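PDB 6B9V: beta-lactamase-like protein from Koribacter versatilis, which is a diphosphatase of the PhnP family, with a metallo-beta-lactamase fold and two bound manganese ions, that cleaves reactive FAD photoproducts. Local coordinates for residues Leu176-Glu188 with Thr208-Leu222. Numbering follows the deposited sequence.
Sequences LTDFSSIPDASME and THSTLDNSVSIAEKL. With MN (manganese (II) ion), chain D; MN (manganese (II) ion), chain C; PO4 (phosphate ion), chain E.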
loop_
_atom_site.group_PDB
_atom_site.type_symbol
_atom_site.label_atom_id
_atom_site.label_comp_id
_atom_site.label_asym_id
_atom_site.label_seq_id
_atom_site.Cartn_x
_atom_site.Cartn_y
_atom_site.Cartn_z
ATOM N N LEU A 176 -5.276 17.360 -13.033
ATOM C CA LEU A 176 -6.035 17.962 -11.936
ATOM C C LEU A 176 -6.919 16.932 -11.260
ATOM O O LEU A 176 -7.922 16.514 -11.826
ATOM C CB LEU A 176 -6.933 19.098 -12.431
ATOM C CG LEU A 176 -6.341 20.498 -12.579
ATOM C CD1 LEU A 176 -5.347 20.551 -13.701
ATOM C CD2 LEU A 176 -7.491 21.470 -12.819
ATOM N N THR A 177 -6.583 16.549 -10.044
ATOM C CA THR A 177 -7.402 15.562 -9.341
ATOM C C THR A 177 -7.902 16.152 -8.029
ATOM O O THR A 177 -7.405 17.196 -7.595
ATOM C CB THR A 177 -6.611 14.259 -9.088
ATOM O OG1 THR A 177 -7.480 13.285 -8.494
ATOM C CG2 THR A 177 -5.403 14.517 -8.175
ATOM N N ASP A 178 -8.891 15.493 -7.410
ATOM C CA ASP A 178 -9.382 15.886 -6.086
ATOM C C ASP A 178 -9.809 17.353 -6.025
ATOM O O ASP A 178 -9.299 18.133 -5.213
ATOM C CB ASP A 178 -8.321 15.624 -5.008
ATOM C CG ASP A 178 -8.049 14.129 -4.790
ATOM O OD1 ASP A 178 -8.385 13.596 -3.708
ATOM O OD2 ASP A 178 -7.504 13.505 -5.705
ATOM N N PHE A 179 -10.729 17.749 -6.889
ATOM C CA PHE A 179 -11.288 19.089 -6.754
ATOM C C PHE A 179 -12.791 19.014 -6.792
ATOM O O PHE A 179 -13.364 18.117 -7.441
ATOM C CB PHE A 179 -10.792 20.043 -7.856
ATOM C CG PHE A 179 -11.265 19.677 -9.238
ATOM C CD1 PHE A 179 -12.505 20.105 -9.706
ATOM C CD2 PHE A 179 -10.464 18.915 -10.077
ATOM C CE1 PHE A 179 -12.947 19.755 -10.979
ATOM C CE2 PHE A 179 -10.889 18.572 -11.358
ATOM C CZ PHE A 179 -12.142 18.977 -11.804
ATOM N N SER A 180 -13.405 19.962 -6.099
ATOM C CA SER A 180 -14.838 20.204 -6.213
ATOM C C SER A 180 -15.071 21.434 -7.081
ATOM O O SER A 180 -16.139 21.592 -7.661
ATOM C CB SER A 180 -15.479 20.367 -4.834
ATOM O OG SER A 180 -14.774 21.285 -4.011
ATOM N N SER A 181 -14.077 22.310 -7.180
ATOM C CA SER A 181 -14.207 23.457 -8.092
ATOM C C SER A 181 -12.845 24.002 -8.516
ATOM O O SER A 181 -11.813 23.736 -7.876
ATOM C CB SER A 181 -15.051 24.576 -7.465
ATOM O OG SER A 181 -14.416 25.161 -6.339
ATOM N N ILE A 182 -12.854 24.736 -9.622
ATOM C CA ILE A 182 -11.653 25.328 -10.177
ATOM C C ILE A 182 -11.871 26.823 -10.331
ATOM O O ILE A 182 -12.776 27.256 -11.062
ATOM C CB ILE A 182 -11.287 24.705 -11.537
ATOM C CG1 ILE A 182 -11.154 23.182 -11.420
ATOM C CG2 ILE A 182 -9.989 25.308 -12.066
ATOM C CD1 ILE A 182 -11.005 22.476 -12.761
ATOM N N PRO A 183 -11.055 27.623 -9.628
ATOM C CA PRO A 183 -11.169 29.087 -9.666
ATOM C C PRO A 183 -11.060 29.634 -11.094
ATOM O O PRO A 183 -10.437 28.996 -11.949
ATOM C CB PRO A 183 -9.987 29.557 -8.814
ATOM C CG PRO A 183 -9.651 28.375 -7.930
ATOM C CD PRO A 183 -9.950 27.168 -8.764
ATOM N N ASP A 184 -11.659 30.791 -11.350
ATOM C CA ASP A 184 -11.619 31.388 -12.693
ATOM C C ASP A 184 -10.189 31.545 -13.211
ATOM O O ASP A 184 -9.861 31.184 -14.364
ATOM C CB ASP A 184 -12.320 32.756 -12.698
ATOM C CG ASP A 184 -13.815 32.650 -12.447
ATOM O OD1 ASP A 184 -14.369 31.533 -12.562
ATOM O OD2 ASP A 184 -14.440 33.687 -12.143
ATOM N N ALA A 185 -9.334 32.080 -12.344
ATOM C CA ALA A 185 -7.953 32.338 -12.712
ATOM C C ALA A 185 -7.266 31.035 -13.105
ATOM O O ALA A 185 -6.411 31.029 -13.990
ATOM C CB ALA A 185 -7.204 33.044 -11.565
ATOM N N SER A 186 -7.654 29.922 -12.481
ATOM C CA SER A 186 -7.083 28.633 -12.859
ATOM C C SER A 186 -7.666 28.101 -14.169
ATOM O O SER A 186 -6.963 27.438 -14.941
ATOM C CB SER A 186 -7.280 27.581 -11.747
ATOM O OG SER A 186 -6.537 27.911 -10.591
ATOM N N MET A 187 -8.941 28.377 -14.422
ATOM C CA MET A 187 -9.548 27.950 -15.674
ATOM C C MET A 187 -8.787 28.587 -16.823
ATOM O O MET A 187 -8.586 27.964 -17.878
ATOM C CB MET A 187 -11.025 28.329 -15.738
ATOM C CG MET A 187 -11.899 27.539 -14.781
ATOM S SD MET A 187 -12.188 25.866 -15.349
ATOM C CE MET A 187 -13.368 26.158 -16.673
ATOM N N GLU A 188 -8.341 29.822 -16.602
ATOM C CA GLU A 188 -7.633 30.553 -17.653
ATOM C C GLU A 188 -6.252 29.983 -17.955
ATOM O O GLU A 188 -5.689 30.267 -19.010
ATOM C CB GLU A 188 -7.513 32.030 -17.281
ATOM C CG GLU A 188 -8.829 32.777 -17.448
ATOM C CD GLU A 188 -9.493 32.489 -18.794
ATOM O OE1 GLU A 188 -8.814 32.620 -19.837
ATOM O OE2 GLU A 188 -10.690 32.120 -18.811
ATOM N N THR A 208 -16.300 17.109 -1.809
ATOM C CA THR A 208 -14.912 17.474 -2.108
ATOM C C THR A 208 -14.432 17.019 -3.477
ATOM O O THR A 208 -13.271 17.250 -3.829
ATOM C CB THR A 208 -13.928 16.924 -1.033
ATOM O OG1 THR A 208 -13.995 15.500 -1.003
ATOM C CG2 THR A 208 -14.272 17.475 0.355
ATOM N N HIS A 209 -15.317 16.387 -4.254
ATOM C CA HIS A 209 -14.938 15.892 -5.578
ATOM C C HIS A 209 -15.915 16.427 -6.628
ATOM O O HIS A 209 -16.847 17.150 -6.294
ATOM C CB HIS A 209 -14.879 14.349 -5.590
ATOM C CG HIS A 209 -13.712 13.788 -4.837
ATOM N ND1 HIS A 209 -12.477 13.573 -5.422
ATOM C CD2 HIS A 209 -13.573 13.403 -3.537
ATOM C CE1 HIS A 209 -11.638 13.086 -4.526
ATOM N NE2 HIS A 209 -12.277 12.968 -3.377
ATOM N N SER A 210 -15.671 16.115 -7.895
ATOM C CA SER A 210 -16.527 16.584 -8.983
ATOM C C SER A 210 -17.325 15.411 -9.546
ATOM O O SER A 210 -16.812 14.291 -9.583
ATOM C CB SER A 210 -15.686 17.237 -10.089
ATOM O OG SER A 210 -16.515 17.759 -11.107
ATOM N N THR A 211 -18.561 15.666 -9.982
ATOM C CA THR A 211 -19.378 14.641 -10.622
ATOM C C THR A 211 -19.032 14.490 -12.088
ATOM O O THR A 211 -18.403 15.368 -12.690
ATOM C CB THR A 211 -20.891 14.953 -10.535
ATOM O OG1 THR A 211 -21.184 16.136 -11.295
ATOM C CG2 THR A 211 -21.311 15.147 -9.088
ATOM N N LEU A 212 -19.470 13.378 -12.659
ATOM C CA LEU A 212 -19.318 13.134 -14.090
ATOM C C LEU A 212 -19.871 14.306 -14.893
ATOM O O LEU A 212 -19.204 14.815 -15.799
ATOM C CB LEU A 212 -20.032 11.830 -14.489
ATOM C CG LEU A 212 -19.718 11.259 -15.873
ATOM C CD1 LEU A 212 -18.268 10.782 -15.934
ATOM C CD2 LEU A 212 -20.671 10.115 -16.201
ATOM N N ASP A 213 -21.084 14.746 -14.553
ATOM C CA ASP A 213 -21.742 15.795 -15.327
ATOM C C ASP A 213 -20.984 17.112 -15.193
ATOM O O ASP A 213 -20.786 17.851 -16.172
ATOM C CB ASP A 213 -23.201 15.961 -14.879
ATOM C CG ASP A 213 -23.966 16.949 -15.734
ATOM O OD1 ASP A 213 -24.414 16.558 -16.833
ATOM O OD2 ASP A 213 -24.122 18.114 -15.305
ATOM N N ASN A 214 -20.549 17.404 -13.972
ATOM C CA ASN A 214 -19.824 18.643 -13.721
ATOM C C ASN A 214 -18.503 18.691 -14.476
ATOM O O ASN A 214 -18.121 19.721 -15.049
ATOM C CB ASN A 214 -19.567 18.828 -12.226
ATOM C CG ASN A 214 -19.041 20.215 -11.903
ATOM O OD1 ASN A 214 -19.688 21.210 -12.214
ATOM N ND2 ASN A 214 -17.862 20.288 -11.295
ATOM N N SER A 215 -17.816 17.556 -14.494
ATOM C CA SER A 215 -16.508 17.490 -15.125
ATOM C C SER A 215 -16.641 17.475 -16.637
ATOM O O SER A 215 -15.770 17.976 -17.337
ATOM C CB SER A 215 -15.741 16.274 -14.612
ATOM O OG SER A 215 -15.313 16.549 -13.283
ATOM N N VAL A 216 -17.743 16.934 -17.143
ATOM C CA VAL A 216 -18.050 17.110 -18.564
ATOM C C VAL A 216 -18.264 18.599 -18.911
ATOM O O VAL A 216 -17.761 19.079 -19.939
ATOM C CB VAL A 216 -19.282 16.285 -18.985
ATOM C CG1 VAL A 216 -19.798 16.747 -20.341
ATOM C CG2 VAL A 216 -18.937 14.781 -19.017
ATOM N N SER A 217 -18.997 19.338 -18.072
ATOM C CA SER A 217 -19.171 20.781 -18.313
ATOM C C SER A 217 -17.854 21.565 -18.329
ATOM O O SER A 217 -17.621 22.433 -19.203
ATOM C CB SER A 217 -20.094 21.393 -17.266
ATOM O OG SER A 217 -21.422 21.011 -17.523
ATOM N N ILE A 218 -17.011 21.270 -17.342
ATOM C CA ILE A 218 -15.675 21.858 -17.287
ATOM C C ILE A 218 -14.881 21.494 -18.543
ATOM O O ILE A 218 -14.254 22.359 -19.173
ATOM C CB ILE A 218 -14.925 21.394 -16.011
ATOM C CG1 ILE A 218 -15.594 22.003 -14.771
ATOM C CG2 ILE A 218 -13.432 21.743 -16.081
ATOM C CD1 ILE A 218 -15.153 21.369 -13.437
ATOM N N ALA A 219 -14.929 20.218 -18.921
ATOM C CA ALA A 219 -14.216 19.731 -20.105
ATOM C C ALA A 219 -14.651 20.480 -21.366
ATOM O O ALA A 219 -13.830 20.808 -22.233
ATOM C CB ALA A 219 -14.432 18.218 -20.283
ATOM N N GLU A 220 -15.944 20.761 -21.464
ATOM C CA GLU A 220 -16.461 21.432 -22.647
ATOM C C GLU A 220 -16.154 22.931 -22.626
ATOM O O GLU A 220 -16.159 23.587 -23.670
ATOM C CB GLU A 220 -17.958 21.161 -22.784
ATOM C CG GLU A 220 -18.217 19.708 -23.197
ATOM C CD GLU A 220 -19.688 19.353 -23.329
ATOM O OE1 GLU A 220 -19.989 18.320 -23.972
ATOM O OE2 GLU A 220 -20.537 20.091 -22.785
ATOM N N LYS A 221 -15.867 23.471 -21.448
ATOM C CA LYS A 221 -15.383 24.843 -21.387
ATOM C C LYS A 221 -13.898 24.943 -21.744
ATOM O O LYS A 221 -13.472 25.911 -22.385
ATOM C CB LYS A 221 -15.620 25.448 -20.001
ATOM C CG LYS A 221 -17.069 25.831 -19.717
ATOM C CD LYS A 221 -17.226 26.259 -18.261
ATOM C CE LYS A 221 -18.632 26.769 -17.962
ATOM N NZ LYS A 221 -19.672 25.742 -18.254
ATOM N N LEU A 222 -13.103 23.968 -21.316
ATOM C CA LEU A 222 -11.655 24.064 -21.522
ATOM C C LEU A 222 -11.192 23.526 -22.886
ATOM O O LEU A 222 -10.113 23.888 -23.359
ATOM C CB LEU A 222 -10.915 23.350 -20.398
ATOM C CG LEU A 222 -11.077 23.963 -19.001
ATOM C CD1 LEU A 222 -10.382 23.090 -17.965
ATOM C CD2 LEU A 222 -10.513 25.383 -18.982
HETATM MN MN MN D . -8.017 14.285 -1.432
HETATM MN MN MN C . -7.836 11.477 -3.502
HETATM P P PO4 E . -9.690 11.953 -1.112
HETATM O O1 PO4 E . -8.211 12.118 -1.481
HETATM O O2 PO4 E . -10.411 11.145 -2.158
HETATM O O3 PO4 E . -10.356 13.307 -1.019
HETATM O O4 PO4 E . -9.806 11.219 0.211
HETATM O O HOH W 1 -17.113 22.957 -10.118
#
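Ser180 and His209 bring the two backbones to a CA-CA distance of 4.4 Å, and farther along the chain Met187 comes beside Leu222 near the end of helix 212-222. No direct hydrogen bond joins the segments; at this closest approach Phe179 O receives a CA-H...O contact from His209 CA at 3.3 Å. A water donates to Ser180 O and accepts from Asn214 ND2, whose amide also gives a nearly straight bond (164°) to Ser210 OG, lying close to the amide plane. The Phe179 ring, with CG held between the backbone N and the carbonyl carbon (chi1 66°), swings back toward the helix. Ile218 CD1 meets its edge, 3.7 Å from Phe179 CE1, while Ile182 CD1 lies over one face, offset toward the rim. Met187, bent at chi2 and chi3, crosses the Leu222 side chain at about a right angle, Met187 CE 3.8 Å from Leu222 CD2. Leu198 of strand 195-199 touches Phe179 and Ile218, and Leu196 touches Leu222. At the other end, Asp178 OD1 bridges the two manganese ions, 2.4 Å from that in chain D and 2.2 Å from that in chain C. His209 stands beside this carboxylate and shares one N-H, from NE2, between O2 and O3 of a phosphate, probably from the crystallisation liquor, in bent bonds, the phosphorus at the ring edge; hydrogen-bonding of its ND1 to Asp199 OD2 probably fixes the ring's orientation. The contact joins outer-helix packing to the dinuclear centre of the metallo-beta-lactamase fold, completed by His78, His80 and His160 at one ion and Asp82, His83 and His231 at the other.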